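Local coordinates for protein OS-9 homolog (Saccharomyces cerevisiae, PDB 2YMA), which acts as a lectin in endoplasmic reticulum quality control, targeting misfolded lumenal glycoproteins for degradation, and forms a homodimer through the domain examined here, at residues Leu19-Tyr24 with Phe58-Asn63; Ile23-Pro28 with Asp35-Thr40; Thr53-Phe58 with Ala112-Asn117; Ser84-Ala89 with Thr101-Ile106. All blocks are in the same frame, centred on the assembly; numbering follows the deposited sequence.

Followed from the N terminus, this dimerization domain of Yos9 shows how one helix can gather a sheet whose strands are far apart in sequence. Interaction 1 joins the turn at 19-24 to helix 52-67. The shorter loop of interaction 2, a hairpin of strands 23-28 and 36-39, starts from the same stretch and closes before the helix is reached. Interaction 3 runs from the earlier turns of that helix to strand 112-117; it crosses interaction 1 and shares Phe58 with it. Within its long loop lies interaction 4, the hairpin of strands 84-92 and 98-106. Interactions 3 and 4 both touch the second subunit, whereas no residue of interactions 1 and 2 does.

Interaction 1: residues Leu19-Tyr24 with Phe58-Asn63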
loop_
_atom_site.group_PDB
_atom_site.type_symbol
_atom_site.label_atom_id
_atom_site.label_comp_id
_atom_site.label_asym_id
_atom_site.label_seq_id
_atom_site.Cartn_x
_atom_site.Cartn_y
_atom_site.Cartn_z
ATOM N N LEU A 19 -0.104 1.114 22.559
ATOM C CA LEU A 19 -1.100 1.979 21.923
ATOM C C LEU A 19 -2.463 1.824 22.594
ATOM O O LEU A 19 -3.423 2.548 22.297
ATOM C CB LEU A 19 -1.212 1.661 20.435
ATOM C CG LEU A 19 0.070 1.849 19.619
ATOM C CD1 LEU A 19 -0.244 1.767 18.131
ATOM C CD2 LEU A 19 0.709 3.183 19.959
ATOM N N GLY A 20 -2.547 0.862 23.500
ATOM C CA GLY A 20 -3.802 0.564 24.153
ATOM C C GLY A 20 -4.582 -0.505 23.422
ATOM O O GLY A 20 -4.194 -0.931 22.333
ATOM N N SER A 21 -5.684 -0.931 24.035
ATOM C CA SER A 21 -6.568 -1.950 23.472
ATOM C C SER A 21 -5.833 -3.255 23.140
ATOM O O SER A 21 -6.196 -3.936 22.191
ATOM C CB SER A 21 -7.282 -1.418 22.223
ATOM O OG SER A 21 -8.164 -0.353 22.537
ATOM N N GLY A 22 -4.808 -3.594 23.921
ATOM C CA GLY A 22 -3.998 -4.778 23.660
ATOM C C GLY A 22 -3.149 -4.712 22.396
ATOM O O GLY A 22 -2.774 -5.749 21.842
ATOM N N ILE A 23 -2.836 -3.501 21.937
ATOM C CA ILE A 23 -2.057 -3.325 20.711
ATOM C C ILE A 23 -0.763 -2.571 20.992
ATOM O O ILE A 23 -0.756 -1.578 21.722
ATOM C CB ILE A 23 -2.881 -2.577 19.631
ATOM C CG1 ILE A 23 -4.190 -3.316 19.367
ATOM C CG2 ILE A 23 -2.087 -2.417 18.351
ATOM C CD1 ILE A 23 -5.128 -2.600 18.413
ATOM N N TYR A 24 0.335 -3.041 20.414
ATOM C CA TYR A 24 1.623 -2.380 20.601
ATOM C C TYR A 24 2.281 -1.950 19.306
ATOM O O TYR A 24 2.304 -2.699 18.326
ATOM C CB TYR A 24 2.589 -3.300 21.331
ATOM C CG TYR A 24 2.260 -3.477 22.779
ATOM C CD1 TYR A 24 1.349 -4.456 23.188
ATOM C CD2 TYR A 24 2.855 -2.665 23.752
ATOM C CE1 TYR A 24 1.025 -4.627 24.541
ATOM C CE2 TYR A 24 2.550 -2.823 25.100
ATOM C CZ TYR A 24 1.637 -3.811 25.491
ATOM O OH TYR A 24 1.338 -3.976 26.829
ATOM N N PHE A 58 -8.492 -0.987 16.880
ATOM C CA PHE A 58 -7.410 -0.499 16.043
ATOM C C PHE A 58 -7.566 0.984 15.747
ATOM O O PHE A 58 -6.582 1.721 15.715
ATOM C CB PHE A 58 -7.296 -1.329 14.762
ATOM C CG PHE A 58 -6.349 -2.484 14.887
ATOM C CD1 PHE A 58 -6.770 -3.687 15.421
ATOM C CD2 PHE A 58 -5.026 -2.355 14.503
ATOM C CE1 PHE A 58 -5.895 -4.751 15.550
ATOM C CE2 PHE A 58 -4.146 -3.406 14.637
ATOM C CZ PHE A 58 -4.583 -4.614 15.158
ATOM N N GLY A 59 -8.802 1.431 15.562
ATOM C CA GLY A 59 -9.051 2.857 15.439
ATOM C C GLY A 59 -8.412 3.636 16.583
ATOM O O GLY A 59 -7.729 4.636 16.353
ATOM N N ASN A 60 -8.629 3.179 17.818
ATOM C CA ASN A 60 -8.081 3.850 18.996
ATOM C C ASN A 60 -6.560 3.818 19.020
ATOM O O ASN A 60 -5.907 4.826 19.325
ATOM C CB ASN A 60 -8.601 3.208 20.292
ATOM C CG ASN A 60 -10.096 3.319 20.443
ATOM O OD1 ASN A 60 -10.716 4.256 19.938
ATOM N ND2 ASN A 60 -10.693 2.353 21.137
ATOM N N ALA A 61 -5.996 2.651 18.718
ATOM C CA ALA A 61 -4.544 2.500 18.708
ATOM C C ALA A 61 -3.884 3.418 17.664
ATOM O O ALA A 61 -2.809 3.991 17.919
ATOM C CB ALA A 61 -4.163 1.044 18.467
ATOM N N ILE A 62 -4.529 3.553 16.500
ATOM C CA ILE A 62 -4.016 4.391 15.413
ATOM C C ILE A 62 -4.003 5.846 15.843
ATOM O O ILE A 62 -2.996 6.544 15.675
ATOM C CB ILE A 62 -4.833 4.230 14.097
ATOM C CG1 ILE A 62 -4.631 2.833 13.500
ATOM C CG2 ILE A 62 -4.443 5.277 13.076
ATOM C CD1 ILE A 62 -3.187 2.422 13.406
ATOM N N ASN A 63 -5.112 6.302 16.417
ATOM C CA ASN A 63 -5.175 7.664 16.945
ATOM C C ASN A 63 -4.083 7.948 17.960
ATOM O O ASN A 63 -3.487 9.020 17.951
ATOM C CB ASN A 63 -6.541 7.965 17.545
ATOM C CG ASN A 63 -7.575 8.266 16.484
ATOM O OD1 ASN A 63 -7.277 8.913 15.481
ATOM N ND2 ASN A 63 -8.790 7.788 16.687
#
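Ile23 reaches the ring of Phe58 because its CG1 branch leaves beside the backbone N (chi1 -56°) and then runs on extended, carrying CD1 out to the helix. That methyl sits 3.5 Å from the ring centroid of Phe58, almost on the ring normal, in a CH-pi contact over the face; the two side chains cross at about a right angle. From the helix side, Ala61 CB touches both Leu19 and Ile23, 3.6 Å from Leu19 CB and 3.8 Å from Ile23 CD1. Leu19 also lays its CD1 methyl 3.4 Å from the carbonyl O of Ala61. The strand end that presents these groups is a hairpin: a type I' turn from Gly20 to Ile23 connects strand 14-20 with strand 23-28, and a classic beta bulge sets Leu19 and Gly20 together opposite Ile23. Leu19 N donates to Ile23 O at 2.9 Å, and both residues direct their side chains toward the helix. Nearer the turn, Ser21 and Asn60 approach only loosely, OG lying 4.0 Å from ND2. Beyond the pair, the Phe58 ring also packs on Leu37 and Val39 of strand 36-39, and Leu19 extends the packing along the helix to Met65.

Interaction 2: residues Ile23-Pro28 with Asp35-Thr40; sequences IYFLRP and DKLMVT
Arg27 holds Asp35 side-on with two nitrogens, one for each carboxylate oxygen: NE reaches Asp35 OD1 and NH2 reaches Asp35 OD2, both at 2.9 Å. The two acceptors lie close to the guanidinium plane and are met on their syn sides, yet the planes of the two groups are turned 38° apart, so the salt bridge is twisted. A bend of the arginine at chi2 and chi3 folds its end back alongside the aspartate, and NH2 has a second acceptor in the carbonyl O of Leu70. This bridge closes the loop end of an antiparallel hairpin whose ladder follows directly: Tyr24 and Met38 exchange two backbone bonds, as do Leu26 and Lys36. On the face carrying these four residues, Leu26 CD1 packs on Met38 CB at 3.7 Å, while Met38 and Tyr24 run side by side, CE 3.9 Å from CD1 of the tyrosine. Thr40 lies at the edge of the Tyr24 ring, OG1 3.7 Å from Tyr24 CE1 and bonded to Gly22 O. On the other face Phe25 CD1 lies 4.0 Å from Leu37 CD2. That face turns to helix 52-67, where Phe25 meets Met65; strand 14-20 pairs antiparallel with 23-28, and strand 84-92 runs parallel beside 36-39.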
loop_
_atom_site.group_PDB
_atom_site.type_symbol
_atom_site.label_atom_id
_atom_site.label_comp_id
_atom_site.label_asym_id
_atom_site.label_seq_id
_atom_site.Cartn_x
_atom_site.Cartn_y
_atom_site.Cartn_z
ATOM N N ILE A 23 -2.836 -3.501 21.937
ATOM C CA ILE A 23 -2.057 -3.325 20.711
ATOM C C ILE A 23 -0.763 -2.571 20.992
ATOM O O ILE A 23 -0.756 -1.578 21.722
ATOM C CB ILE A 23 -2.881 -2.577 19.631
ATOM C CG1 ILE A 23 -4.190 -3.316 19.367
ATOM C CG2 ILE A 23 -2.087 -2.417 18.351
ATOM C CD1 ILE A 23 -5.128 -2.600 18.413
ATOM N N TYR A 24 0.335 -3.041 20.414
ATOM C CA TYR A 24 1.623 -2.380 20.601
ATOM C C TYR A 24 2.281 -1.950 19.306
ATOM O O TYR A 24 2.304 -2.699 18.326
ATOM C CB TYR A 24 2.589 -3.300 21.331
ATOM C CG TYR A 24 2.260 -3.477 22.779
ATOM C CD1 TYR A 24 1.349 -4.456 23.188
ATOM C CD2 TYR A 24 2.855 -2.665 23.752
ATOM C CE1 TYR A 24 1.025 -4.627 24.541
ATOM C CE2 TYR A 24 2.550 -2.823 25.100
ATOM C CZ TYR A 24 1.637 -3.811 25.491
ATOM O OH TYR A 24 1.338 -3.976 26.829
ATOM N N PHE A 25 2.837 -0.746 19.322
ATOM C CA PHE A 25 3.696 -0.291 18.236
ATOM C C PHE A 25 5.089 -0.895 18.457
ATOM O O PHE A 25 5.713 -0.690 19.506
ATOM C CB PHE A 25 3.758 1.250 18.225
ATOM C CG PHE A 25 4.422 1.839 17.003
ATOM C CD1 PHE A 25 3.681 2.125 15.863
ATOM C CD2 PHE A 25 5.778 2.126 17.005
ATOM C CE1 PHE A 25 4.286 2.682 14.732
ATOM C CE2 PHE A 25 6.388 2.684 15.888
ATOM C CZ PHE A 25 5.642 2.962 14.752
ATOM N N LEU A 26 5.577 -1.641 17.478
ATOM C CA LEU A 26 6.923 -2.209 17.564
ATOM C C LEU A 26 7.885 -1.389 16.731
ATOM O O LEU A 26 7.829 -1.396 15.492
ATOM C CB LEU A 26 6.939 -3.661 17.075
ATOM C CG LEU A 26 6.129 -4.592 17.973
ATOM C CD1 LEU A 26 6.245 -6.053 17.545
ATOM C CD2 LEU A 26 6.613 -4.413 19.385
ATOM N N ARG A 27 8.764 -0.671 17.410
ATOM C CA ARG A 27 9.739 0.127 16.704
ATOM C C ARG A 27 11.089 -0.537 16.723
ATOM O O ARG A 27 11.696 -0.688 17.777
ATOM C CB ARG A 27 9.888 1.515 17.307
ATOM C CG ARG A 27 11.174 2.154 16.813
ATOM C CD ARG A 27 10.983 3.568 16.337
ATOM N NE ARG A 27 10.001 3.714 15.262
ATOM C CZ ARG A 27 9.348 4.852 15.042
ATOM N NH1 ARG A 27 9.581 5.899 15.837
ATOM N NH2 ARG A 27 8.467 4.955 14.051
ATOM N N PRO A 28 11.583 -0.901 15.544
ATOM C CA PRO A 28 12.896 -1.545 15.446
ATOM C C PRO A 28 14.009 -0.600 15.890
ATOM O O PRO A 28 13.976 0.586 15.528
ATOM C CB PRO A 28 13.024 -1.848 13.952
ATOM C CG PRO A 28 12.140 -0.838 13.276
ATOM C CD PRO A 28 10.992 -0.609 14.227
ATOM N N ASP A 35 8.385 -0.437 10.977
ATOM C CA ASP A 35 7.565 -0.564 12.160
ATOM C C ASP A 35 6.569 -1.710 11.952
ATOM O O ASP A 35 6.144 -1.958 10.833
ATOM C CB ASP A 35 6.849 0.770 12.431
ATOM C CG ASP A 35 7.830 1.947 12.652
ATOM O OD1 ASP A 35 8.838 1.786 13.379
ATOM O OD2 ASP A 35 7.587 3.048 12.110
ATOM N N LYS A 36 6.248 -2.424 13.032
ATOM C CA LYS A 36 5.250 -3.491 13.046
ATOM C C LYS A 36 4.222 -3.150 14.107
ATOM O O LYS A 36 4.448 -2.263 14.932
ATOM C CB LYS A 36 5.861 -4.812 13.516
ATOM C CG LYS A 36 6.612 -5.632 12.523
ATOM C CD LYS A 36 6.934 -6.972 13.187
ATOM C CE LYS A 36 7.633 -7.920 12.237
ATOM N NZ LYS A 36 7.989 -9.185 12.922
ATOM N N LEU A 37 3.122 -3.901 14.119
ATOM C CA LEU A 37 2.141 -3.825 15.200
ATOM C C LEU A 37 1.976 -5.199 15.847
ATOM O O LEU A 37 1.986 -6.233 15.164
ATOM C CB LEU A 37 0.775 -3.355 14.685
ATOM C CG LEU A 37 0.714 -1.947 14.095
ATOM C CD1 LEU A 37 -0.631 -1.688 13.443
ATOM C CD2 LEU A 37 1.080 -0.869 15.121
ATOM N N MET A 38 1.802 -5.214 17.164
ATOM C CA MET A 38 1.633 -6.480 17.873
ATOM C C MET A 38 0.365 -6.541 18.711
ATOM O O MET A 38 0.130 -5.697 19.588
ATOM C CB MET A 38 2.831 -6.779 18.767
ATOM C CG MET A 38 2.675 -8.091 19.516
ATOM S SD MET A 38 4.054 -8.423 20.626
ATOM C CE MET A 38 3.872 -7.085 21.812
ATOM N N VAL A 39 -0.436 -7.566 18.449
ATOM C CA VAL A 39 -1.689 -7.754 19.165
ATOM C C VAL A 39 -1.466 -8.730 20.306
ATOM O O VAL A 39 -0.915 -9.812 20.102
ATOM C CB VAL A 39 -2.798 -8.276 18.230
ATOM C CG1 VAL A 39 -4.081 -8.521 19.005
ATOM C CG2 VAL A 39 -3.042 -7.269 17.117
ATOM N N THR A 40 -1.870 -8.336 21.510
ATOM C CA THR A 40 -1.723 -9.184 22.697
ATOM C C THR A 40 -3.093 -9.566 23.256
ATOM O O THR A 40 -3.201 -10.402 24.146
ATOM C CB THR A 40 -0.887 -8.491 23.791
ATOM O OG1 THR A 40 -1.558 -7.301 24.228
ATOM C CG2 THR A 40 0.486 -8.100 23.242
#

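Interaction 3: residues Thr53-Phe58 with Ala112-Asn117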
loop_
_atom_site.group_PDB
_atom_site.type_symbol
_atom_site.label_atom_id
_atom_site.label_comp_id
_atom_site.label_asym_id
_atom_site.label_seq_id
_atom_site.Cartn_x
_atom_site.Cartn_y
_atom_site.Cartn_z
ATOM N N THR A 53 -15.413 -4.835 16.502
ATOM C CA THR A 53 -14.559 -4.405 17.610
ATOM C C THR A 53 -13.056 -4.449 17.278
ATOM O O THR A 53 -12.269 -3.709 17.875
ATOM C CB THR A 53 -14.865 -5.106 18.980
ATOM O OG1 THR A 53 -15.472 -6.373 18.762
ATOM C CG2 THR A 53 -15.789 -4.254 19.825
ATOM N N TYR A 54 -12.669 -5.304 16.335
ATOM C CA TYR A 54 -11.314 -5.259 15.786
ATOM C C TYR A 54 -11.031 -3.866 15.218
ATOM O O TYR A 54 -10.003 -3.251 15.516
ATOM C CB TYR A 54 -11.128 -6.303 14.689
ATOM C CG TYR A 54 -11.015 -7.743 15.151
ATOM C CD1 TYR A 54 -12.011 -8.336 15.925
ATOM C CD2 TYR A 54 -9.920 -8.524 14.780
ATOM C CE1 TYR A 54 -11.915 -9.671 16.327
ATOM C CE2 TYR A 54 -9.816 -9.863 15.168
ATOM C CZ TYR A 54 -10.815 -10.427 15.945
ATOM O OH TYR A 54 -10.710 -11.745 16.339
ATOM N N TYR A 55 -11.959 -3.362 14.411
ATOM C CA TYR A 55 -11.815 -2.027 13.832
ATOM C C TYR A 55 -11.849 -0.932 14.885
ATOM O O TYR A 55 -11.105 0.049 14.798
ATOM C CB TYR A 55 -12.888 -1.769 12.775
ATOM C CG TYR A 55 -12.716 -2.644 11.560
ATOM C CD1 TYR A 55 -11.811 -2.307 10.555
ATOM C CD2 TYR A 55 -13.442 -3.820 11.424
ATOM C CE1 TYR A 55 -11.651 -3.113 9.448
ATOM C CE2 TYR A 55 -13.284 -4.631 10.318
ATOM C CZ TYR A 55 -12.392 -4.275 9.335
ATOM O OH TYR A 55 -12.246 -5.095 8.243
ATOM N N GLN A 56 -12.716 -1.102 15.878
ATOM C CA GLN A 56 -12.885 -0.098 16.917
ATOM C C GLN A 56 -11.640 0.007 17.818
ATOM O O GLN A 56 -11.223 1.108 18.189
ATOM C CB GLN A 56 -14.159 -0.355 17.727
ATOM C CG GLN A 56 -14.907 0.930 18.089
ATOM C CD GLN A 56 -15.839 1.385 16.989
ATOM O OE1 GLN A 56 -16.184 0.610 16.104
ATOM N NE2 GLN A 56 -16.251 2.648 17.039
ATOM N N LYS A 57 -11.031 -1.130 18.134
ATOM C CA LYS A 57 -9.803 -1.127 18.918
ATOM C C LYS A 57 -8.626 -0.562 18.130
ATOM O O LYS A 57 -7.857 0.244 18.638
ATOM C CB LYS A 57 -9.491 -2.532 19.417
ATOM C CG LYS A 57 -10.488 -3.029 20.437
ATOM C CD LYS A 57 -10.211 -4.468 20.841
ATOM C CE LYS A 57 -11.109 -4.909 21.991
ATOM N NZ LYS A 57 -11.044 -6.388 22.188
ATOM N N PHE A 58 -8.492 -0.987 16.880
ATOM C CA PHE A 58 -7.410 -0.499 16.043
ATOM C C PHE A 58 -7.566 0.984 15.747
ATOM O O PHE A 58 -6.582 1.721 15.715
ATOM C CB PHE A 58 -7.296 -1.329 14.762
ATOM C CG PHE A 58 -6.349 -2.484 14.887
ATOM C CD1 PHE A 58 -6.770 -3.687 15.421
ATOM C CD2 PHE A 58 -5.026 -2.355 14.503
ATOM C CE1 PHE A 58 -5.895 -4.751 15.550
ATOM C CE2 PHE A 58 -4.146 -3.406 14.637
ATOM C CZ PHE A 58 -4.583 -4.614 15.158
ATOM N N ALA A 112 -9.797 8.556 8.379
ATOM C CA ALA A 112 -8.955 7.505 7.823
ATOM C C ALA A 112 -9.800 6.264 7.536
ATOM O O ALA A 112 -10.872 6.078 8.111
ATOM C CB ALA A 112 -7.811 7.161 8.785
ATOM N N GLU A 113 -9.312 5.419 6.636
ATOM C CA GLU A 113 -9.895 4.104 6.415
ATOM C C GLU A 113 -8.868 3.059 6.805
ATOM O O GLU A 113 -7.716 3.158 6.398
ATOM C CB GLU A 113 -10.253 3.922 4.941
ATOM C CG GLU A 113 -11.406 4.783 4.461
ATOM C CD GLU A 113 -12.765 4.226 4.853
ATOM O OE1 GLU A 113 -12.929 2.985 4.877
ATOM O OE2 GLU A 113 -13.673 5.039 5.129
ATOM N N ILE A 114 -9.264 2.069 7.603
ATOM C CA ILE A 114 -8.371 0.946 7.875
ATOM C C ILE A 114 -8.917 -0.341 7.270
ATOM O O ILE A 114 -10.128 -0.537 7.180
ATOM C CB ILE A 114 -8.021 0.783 9.378
ATOM C CG1 ILE A 114 -9.259 0.450 10.207
ATOM C CG2 ILE A 114 -7.319 2.042 9.905
ATOM C CD1 ILE A 114 -9.018 0.560 11.721
ATOM N N PHE A 115 -8.010 -1.198 6.822
ATOM C CA PHE A 115 -8.391 -2.407 6.125
ATOM C C PHE A 115 -7.417 -3.477 6.570
ATOM O O PHE A 115 -6.215 -3.227 6.679
ATOM C CB PHE A 115 -8.302 -2.189 4.607
ATOM C CG PHE A 115 -8.706 -3.397 3.764
ATOM C CD1 PHE A 115 -7.763 -4.351 3.386
ATOM C CD2 PHE A 115 -10.017 -3.548 3.315
ATOM C CE1 PHE A 115 -8.123 -5.452 2.598
ATOM C CE2 PHE A 115 -10.388 -4.644 2.519
ATOM C CZ PHE A 115 -9.442 -5.601 2.168
ATOM N N PHE A 116 -7.944 -4.659 6.860
ATOM C CA PHE A 116 -7.109 -5.794 7.198
ATOM C C PHE A 116 -6.987 -6.700 5.985
ATOM O O PHE A 116 -7.987 -7.162 5.442
ATOM C CB PHE A 116 -7.700 -6.557 8.377
ATOM C CG PHE A 116 -7.799 -5.743 9.639
ATOM C CD1 PHE A 116 -6.658 -5.339 10.308
ATOM C CD2 PHE A 116 -9.040 -5.395 10.162
ATOM C CE1 PHE A 116 -6.753 -4.599 11.481
ATOM C CE2 PHE A 116 -9.145 -4.653 11.337
ATOM C CZ PHE A 116 -7.999 -4.257 11.995
ATOM N N ASN A 117 -5.756 -6.938 5.558
ATOM C CA ASN A 117 -5.510 -7.721 4.362
ATOM C C ASN A 117 -4.648 -8.936 4.703
ATOM O O ASN A 117 -3.414 -8.835 4.805
ATOM C CB ASN A 117 -4.846 -6.854 3.283
ATOM C CG ASN A 117 -4.842 -7.525 1.911
ATOM O OD1 ASN A 117 -4.751 -8.755 1.796
ATOM N ND2 ASN A 117 -4.940 -6.715 0.865
HETATM O O HOH W 1 -10.916 -5.407 6.001
#
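Tyr54 is the first residue of segment 53-58 to meet the strand, its CB lying 4.2 Å from CE2 of Phe116. Here helix 52-67 packs across the sheet on strand 112-117, next to the dimer interface, and an aromatic cluster of Tyr55, Phe58 and Phe116 fills the layer between them. Tyr55 follows. Its ring slides past that of Phe116 in the opposite direction, planes inclined at 48°, and Phe116 CE2 rides over the rim of the tyrosine face, 3.5 Å from CE1. Ile114 takes the edge of the same ring, its CG1 standing 3.8 Å from Tyr55 CD1. One turn on, Phe58 offers a face to the edge of Phe116 in a T-shaped pair, centroids 5.1 Å apart and planes at 77°. Phe58 CB also meets the CD1 methyl of Ile114. Phe116 is held between the rings of Tyr55 and Phe58, and Trp47 approaches it edge-to-face. The opposite side of the strand belongs to the dimer: Phe115 meets Tyr132 and Glu113 forms a salt bridge with Lys133, both partners on the second subunit. Beside the strand, a water bridges the two segments, 2.6 Å from Tyr55 OH and accepting a bond from Phe116 N at 3.2 Å.

Interaction 4: residues Ser84-Ala89 with Thr101-Ile106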
loop_
_atom_site.group_PDB
_atom_site.type_symbol
_atom_site.label_atom_id
_atom_site.label_comp_id
_atom_site.label_asym_id
_atom_site.label_seq_id
_atom_site.Cartn_x
_atom_site.Cartn_y
_atom_site.Cartn_z
ATOM N N SER A 84 -1.857 13.289 4.060
ATOM C CA SER A 84 -2.634 12.105 3.682
ATOM C C SER A 84 -1.660 11.046 3.184
ATOM O O SER A 84 -0.583 11.379 2.690
ATOM C CB SER A 84 -3.659 12.433 2.590
ATOM O OG SER A 84 -3.015 12.840 1.397
ATOM N N CYS A 85 -2.020 9.775 3.304
ATOM C CA CYS A 85 -1.058 8.723 2.996
ATOM C C CYS A 85 -1.701 7.357 2.925
ATOM O O CYS A 85 -2.862 7.188 3.291
ATOM C CB CYS A 85 0.020 8.681 4.077
ATOM S SG CYS A 85 -0.617 8.125 5.703
ATOM N N VAL A 86 -0.925 6.391 2.441
ATOM C CA VAL A 86 -1.242 4.990 2.601
ATOM C C VAL A 86 -0.070 4.340 3.326
ATOM O O VAL A 86 1.055 4.278 2.803
ATOM C CB VAL A 86 -1.495 4.268 1.257
ATOM C CG1 VAL A 86 -1.620 2.768 1.493
ATOM C CG2 VAL A 86 -2.746 4.792 0.628
ATOM N N TRP A 87 -0.347 3.874 4.540
ATOM C CA TRP A 87 0.676 3.362 5.444
ATOM C C TRP A 87 0.336 1.907 5.755
ATOM O O TRP A 87 -0.823 1.585 6.035
ATOM C CB TRP A 87 0.699 4.224 6.720
ATOM C CG TRP A 87 1.728 3.831 7.777
ATOM C CD1 TRP A 87 3.040 4.243 7.853
ATOM C CD2 TRP A 87 1.515 2.978 8.912
ATOM N NE1 TRP A 87 3.647 3.693 8.960
ATOM C CE2 TRP A 87 2.738 2.916 9.625
ATOM C CE3 TRP A 87 0.410 2.262 9.397
ATOM C CZ2 TRP A 87 2.886 2.159 10.794
ATOM C CZ3 TRP A 87 0.557 1.514 10.565
ATOM C CH2 TRP A 87 1.788 1.465 11.246
ATOM N N LEU A 88 1.331 1.025 5.691
ATOM C CA LEU A 88 1.098 -0.414 5.864
ATOM C C LEU A 88 2.010 -0.972 6.925
ATOM O O LEU A 88 3.155 -0.548 7.049
ATOM C CB LEU A 88 1.443 -1.205 4.593
ATOM C CG LEU A 88 0.995 -0.922 3.175
ATOM C CD1 LEU A 88 1.506 0.431 2.707
ATOM C CD2 LEU A 88 1.566 -2.039 2.316
ATOM N N ALA A 89 1.528 -1.982 7.634
ATOM C CA ALA A 89 2.335 -2.660 8.637
ATOM C C ALA A 89 1.840 -4.079 8.858
ATOM O O ALA A 89 0.624 -4.344 8.822
ATOM C CB ALA A 89 2.317 -1.871 9.953
ATOM N N THR A 101 -2.099 -7.922 7.373
ATOM C CA THR A 101 -1.470 -6.653 7.067
ATOM C C THR A 101 -2.502 -5.557 7.326
ATOM O O THR A 101 -3.666 -5.668 6.921
ATOM C CB THR A 101 -0.903 -6.621 5.615
ATOM O OG1 THR A 101 0.272 -7.449 5.540
ATOM C CG2 THR A 101 -0.522 -5.219 5.211
ATOM N N LEU A 102 -2.081 -4.523 8.048
ATOM C CA LEU A 102 -2.941 -3.380 8.303
ATOM C C LEU A 102 -2.678 -2.327 7.236
ATOM O O LEU A 102 -1.537 -1.937 6.991
ATOM C CB LEU A 102 -2.676 -2.812 9.702
ATOM C CG LEU A 102 -3.626 -1.805 10.373
ATOM C CD1 LEU A 102 -3.068 -0.434 10.303
ATOM C CD2 LEU A 102 -5.031 -1.818 9.803
ATOM N N SER A 103 -3.744 -1.899 6.581
ATOM C CA SER A 103 -3.670 -0.791 5.650
ATOM C C SER A 103 -4.344 0.417 6.284
ATOM O O SER A 103 -5.519 0.355 6.652
ATOM C CB SER A 103 -4.373 -1.159 4.337
ATOM O OG SER A 103 -4.465 -0.043 3.466
ATOM N N LEU A 104 -3.599 1.517 6.397
ATOM C CA LEU A 104 -4.123 2.760 6.965
ATOM C C LEU A 104 -4.120 3.839 5.899
ATOM O O LEU A 104 -3.063 4.227 5.391
ATOM C CB LEU A 104 -3.272 3.223 8.162
ATOM C CG LEU A 104 -3.577 4.652 8.623
ATOM C CD1 LEU A 104 -5.049 4.802 9.053
ATOM C CD2 LEU A 104 -2.631 5.078 9.733
ATOM N N ASN A 105 -5.305 4.329 5.563
ATOM C CA ASN A 105 -5.434 5.285 4.476
ATOM C C ASN A 105 -5.942 6.594 5.024
ATOM O O ASN A 105 -7.143 6.784 5.229
ATOM C CB ASN A 105 -6.361 4.752 3.366
ATOM C CG ASN A 105 -6.453 5.697 2.157
ATOM O OD1 ASN A 105 -5.687 6.664 2.026
ATOM N ND2 ASN A 105 -7.395 5.407 1.263
ATOM N N ILE A 106 -5.014 7.499 5.277
ATOM C CA ILE A 106 -5.390 8.778 5.823
ATOM C C ILE A 106 -5.784 9.705 4.686
ATOM O O ILE A 106 -5.009 9.950 3.758
ATOM C CB ILE A 106 -4.270 9.354 6.658
ATOM C CG1 ILE A 106 -3.981 8.401 7.817
ATOM C CG2 ILE A 106 -4.642 10.748 7.133
ATOM C CD1 ILE A 106 -2.876 8.863 8.723
#
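Trp87 and Leu104 are joined by a pair of backbone hydrogen bonds, Leu104 N to Trp87 O at 2.8 Å and Trp87 N to Leu104 O at 2.9 Å. Equivalent pairs link Ala89 with Leu102 and Cys85 with Ile106, which makes this a regular antiparallel hairpin, strand 84-92 against strand 98-106, in the middle of the domain's mixed sheet. The rung at Cys85 is less regular: Ile106 N meets Cys85 O with an N-H...O angle of only 134°. Nearby, Asn105 OD1 comes to 3.1 Å from that same Cys85 O, two acceptors that cannot bond each other. The amide of Asn105 is instead engaged across the dimer, where its ND2 donates to OD1 of Asn105 of the second subunit. Val86 flanks this amide, CG2 lying 3.8 Å from OD1, and the face of Val86, Leu88, Ser103 and Asn105 packs on Leu130 and Val86 of the second subunit. The sheet's other face looks to helix 52-67. There the indole of Trp87, with CG anti to the backbone N (chi1 -180°), stands up from the strand and turns its edge to two leucines: CZ3 meets Leu102 CD1, and CE3 meets Leu104 CB at 4.0 Å. Met65 of the helix packs on both Trp87 and Leu104. At the open end of the hairpin, away from the turn that connects its strands, Cys85 SG rests against the side chain of Ile106, 3.8 Å from its CD1.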